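Phosphatidylethanolamine-binding protein (Plasmodium vivax, PDB 2GZQ) probably binds phosphatidylethanolamine or related phosphorylated ligands, as a malarial member of the phosphatidylethanolamine-binding protein family. Local coordinates at residues A[49-60]-A[192-200]. Numbering follows the deposited sequence. Where two conformers were deposited one is given.
Sequences VNHGNILDLAGT and FNWCQMRRK
The indole of Trp194 packs one face against the backbone of His51 and Gly52. His51 CA sits over the six-membered ring, 3.8 Å from its centroid. Gly52 CA sits over the five-membered ring, and both are CH-pi contacts. Trp194 has CG between its backbone N and carbonyl carbon (chi1 83°), which turns the indole face toward this bend. Gly52 N also donates to Trp194 O at 2.8 Å, from above the carbonyl plane. Asn193 OD1 takes two N-H groups in its carbonyl plane, His51 N at 2.8 Å and Trp194 N at 2.9 Å. The His51 ring stands almost perpendicular to the Asn193 amide, and its ND1 is hydrogen-bonded to Glu17 OE1. Further on, the weakly bonded strand 54-56 pairs in parallel sense with strand 188-198 at Ile54 and Gln196, as a short edge strand of the mixed sheet in this PEBP fold. It then diverges, the axes of 54-56 and 192-198 being 55° apart. Gln196 N donates to Asn53 O, and Leu55 N to Gln196 O. The Gln196 side chain, extended beyond CG (chi2 174°), reaches back so that NE2 meets Gly52 O at 2.7 Å, nearly straight and in both amide planes. Ile54 CD1 packs on Gln196 CB at 3.8 Å. Toward the C-terminus a water joins Leu57 N to Arg198 O. Leu57 CD1 lies over one face of the Arg199 guanidinium and touches Arg199 CB at 3.6 Å, while Arg199 NE donates to Ile131 O.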
# COMPACT_ATOMS: atom_id res chain seq x y z
N VAL A 49 -9.61 6.31 -4.30
CA VAL A 49 -8.55 6.82 -3.48
C VAL A 49 -7.80 7.85 -4.31
O VAL A 49 -7.23 7.51 -5.36
CB VAL A 49 -7.61 5.65 -3.07
CG1 VAL A 49 -6.41 6.16 -2.26
CG2 VAL A 49 -8.37 4.63 -2.27
N ASN A 50 -7.78 9.10 -3.87
CA ASN A 50 -7.31 10.22 -4.70
C ASN A 50 -6.62 11.30 -3.90
O ASN A 50 -7.21 12.34 -3.60
CB ASN A 50 -8.48 10.82 -5.48
CG ASN A 50 -8.02 11.88 -6.46
OD1 ASN A 50 -6.94 11.79 -7.02
ND2 ASN A 50 -8.86 12.90 -6.68
N HIS A 51 -5.36 11.07 -3.54
CA HIS A 51 -4.49 12.10 -2.97
C HIS A 51 -5.05 12.72 -1.70
O HIS A 51 -5.07 13.95 -1.55
CB HIS A 51 -4.25 13.22 -3.98
CG HIS A 51 -3.41 12.82 -5.15
ND1 HIS A 51 -2.33 13.57 -5.58
CD2 HIS A 51 -3.50 11.78 -6.01
CE1 HIS A 51 -1.79 13.01 -6.64
NE2 HIS A 51 -2.48 11.92 -6.93
N GLY A 52 -5.47 11.88 -0.77
CA GLY A 52 -5.83 12.37 0.54
C GLY A 52 -7.27 12.82 0.69
O GLY A 52 -7.60 13.47 1.66
N ASN A 53 -8.13 12.49 -0.27
CA ASN A 53 -9.55 12.66 -0.08
C ASN A 53 -10.07 11.85 1.11
O ASN A 53 -9.47 10.87 1.53
CB ASN A 53 -10.33 12.28 -1.35
CG ASN A 53 -10.15 10.83 -1.73
OD1 ASN A 53 -9.04 10.32 -1.73
ND2 ASN A 53 -11.23 10.15 -2.07
N ILE A 54 -11.20 12.27 1.63
CA ILE A 54 -11.85 11.58 2.73
C ILE A 54 -12.72 10.48 2.15
O ILE A 54 -13.62 10.74 1.35
CB ILE A 54 -12.74 12.53 3.53
CG1 ILE A 54 -11.93 13.67 4.15
CG2 ILE A 54 -13.50 11.76 4.62
CD1 ILE A 54 -11.20 13.26 5.38
N LEU A 55 -12.49 9.26 2.57
CA LEU A 55 -13.34 8.14 2.20
C LEU A 55 -14.01 7.60 3.45
O LEU A 55 -13.40 7.49 4.50
CB LEU A 55 -12.55 7.02 1.53
CG LEU A 55 -12.18 7.21 0.07
CD1 LEU A 55 -11.62 5.91 -0.50
CD2 LEU A 55 -13.39 7.65 -0.72
N ASP A 56 -15.29 7.26 3.30
CA ASP A 56 -16.03 6.58 4.34
C ASP A 56 -15.48 5.16 4.49
O ASP A 56 -15.15 4.50 3.50
CB ASP A 56 -17.53 6.53 4.01
CG ASP A 56 -18.22 7.86 4.21
OD1 ASP A 56 -17.56 8.82 4.65
OD2 ASP A 56 -19.43 7.94 3.93
N LEU A 57 -15.41 4.71 5.73
CA LEU A 57 -15.02 3.35 6.06
C LEU A 57 -15.96 2.34 5.43
O LEU A 57 -15.55 1.26 5.01
CB LEU A 57 -15.08 3.16 7.56
CG LEU A 57 -13.76 3.15 8.29
CD1 LEU A 57 -14.04 2.91 9.77
CD2 LEU A 57 -12.84 2.09 7.70
N ALA A 58 -17.24 2.66 5.40
CA ALA A 58 -18.19 1.77 4.77
C ALA A 58 -17.76 1.47 3.33
O ALA A 58 -17.32 2.37 2.61
CB ALA A 58 -19.58 2.36 4.80
N GLY A 59 -17.88 0.21 2.92
CA GLY A 59 -17.59 -0.18 1.57
C GLY A 59 -16.12 -0.47 1.29
O GLY A 59 -15.74 -0.56 0.13
N THR A 60 -15.27 -0.57 2.33
CA THR A 60 -13.85 -0.90 2.18
C THR A 60 -13.49 -2.30 2.67
O THR A 60 -12.32 -2.62 2.83
CB THR A 60 -12.99 0.12 2.93
OG1 THR A 60 -13.27 0.06 4.32
CG2 THR A 60 -13.25 1.49 2.39
N PHE A 192 2.54 5.98 -5.54
CA PHE A 192 1.92 6.16 -4.23
C PHE A 192 0.53 6.77 -4.38
O PHE A 192 0.32 7.65 -5.23
CB PHE A 192 2.77 7.10 -3.37
CG PHE A 192 2.29 7.19 -1.95
CD1 PHE A 192 1.59 8.32 -1.48
CD2 PHE A 192 2.51 6.16 -1.06
CE1 PHE A 192 1.13 8.38 -0.18
CE2 PHE A 192 2.04 6.22 0.23
CZ PHE A 192 1.35 7.34 0.67
N ASN A 193 -0.41 6.34 -3.55
CA ASN A 193 -1.67 7.09 -3.40
C ASN A 193 -2.16 6.85 -2.01
O ASN A 193 -1.72 5.93 -1.31
CB ASN A 193 -2.70 6.63 -4.45
CG ASN A 193 -3.64 7.72 -4.87
OD1 ASN A 193 -3.93 8.67 -4.09
ND2 ASN A 193 -4.16 7.58 -6.10
N TRP A 194 -3.05 7.71 -1.54
CA TRP A 194 -3.57 7.56 -0.18
C TRP A 194 -4.89 8.28 -0.07
O TRP A 194 -5.24 9.11 -0.92
CB TRP A 194 -2.56 8.08 0.88
CG TRP A 194 -2.60 9.58 1.11
CD1 TRP A 194 -3.11 10.19 2.20
CD2 TRP A 194 -2.12 10.61 0.24
NE1 TRP A 194 -2.98 11.56 2.08
CE2 TRP A 194 -2.36 11.85 0.89
CE3 TRP A 194 -1.51 10.62 -1.00
CZ2 TRP A 194 -2.03 13.09 0.31
CZ3 TRP A 194 -1.16 11.86 -1.59
CH2 TRP A 194 -1.44 13.07 -0.93
N CYS A 195 -5.60 7.97 1.01
CA CYS A 195 -6.81 8.69 1.40
C CYS A 195 -6.79 8.87 2.89
O CYS A 195 -5.91 8.34 3.57
CB CYS A 195 -8.05 7.90 0.93
SG CYS A 195 -8.27 6.29 1.71
N GLN A 196 -7.76 9.64 3.40
CA GLN A 196 -7.96 9.77 4.84
C GLN A 196 -9.26 9.09 5.24
O GLN A 196 -10.29 9.29 4.59
CB GLN A 196 -8.01 11.24 5.20
CG GLN A 196 -6.74 12.07 4.98
CD GLN A 196 -7.00 13.55 5.24
OE1 GLN A 196 -6.87 14.00 6.36
NE2 GLN A 196 -7.37 14.30 4.20
N MSE A 197 -9.24 8.29 6.29
CA MSE A 197 -10.43 7.57 6.73
C MSE A 197 -10.58 7.73 8.23
O MSE A 197 -9.60 7.69 8.97
CB MSE A 197 -10.32 6.08 6.43
CG MSE A 197 -10.50 5.71 4.99
SE MSE A 197 -10.45 3.78 4.71
CE MSE A 197 -12.26 3.39 4.98
N ARG A 198 -11.82 7.91 8.68
CA ARG A 198 -12.14 7.85 10.10
C ARG A 198 -13.42 7.06 10.30
O ARG A 198 -14.16 6.85 9.33
CB ARG A 198 -12.26 9.26 10.69
CG ARG A 198 -13.32 10.13 10.05
CD ARG A 198 -13.42 11.53 10.72
NE ARG A 198 -13.82 11.49 12.12
CZ ARG A 198 -15.08 11.56 12.53
NH1 ARG A 198 -16.07 11.64 11.64
NH2 ARG A 198 -15.36 11.53 13.82
N ARG A 199 -13.64 6.57 11.50
CA ARG A 199 -14.93 5.98 11.81
C ARG A 199 -15.90 7.03 12.34
O ARG A 199 -15.64 7.72 13.32
CB ARG A 199 -14.81 4.79 12.75
CG ARG A 199 -16.15 4.07 12.95
CD ARG A 199 -16.02 2.88 13.85
NE ARG A 199 -15.27 1.80 13.23
CZ ARG A 199 -15.80 0.80 12.54
NH1 ARG A 199 -17.11 0.74 12.36
NH2 ARG A 199 -15.02 -0.14 12.02
N LYS A 200 -17.04 7.14 11.66
CA LYS A 200 -18.16 7.93 12.15
C LYS A 200 -18.79 7.26 13.37
O LYS A 200 -18.60 7.71 14.50
CB LYS A 200 -19.20 8.09 11.04
CG LYS A 200 -18.60 8.43 9.69
CD LYS A 200 -19.67 8.65 8.63
CE LYS A 200 -20.09 10.12 8.56
NZ LYS A 200 -18.93 11.03 8.36
O HOH W 1 -5.67 9.30 -8.01
O HOH W 2 -13.77 8.58 6.71
O HOH W 3 -16.21 6.84 7.74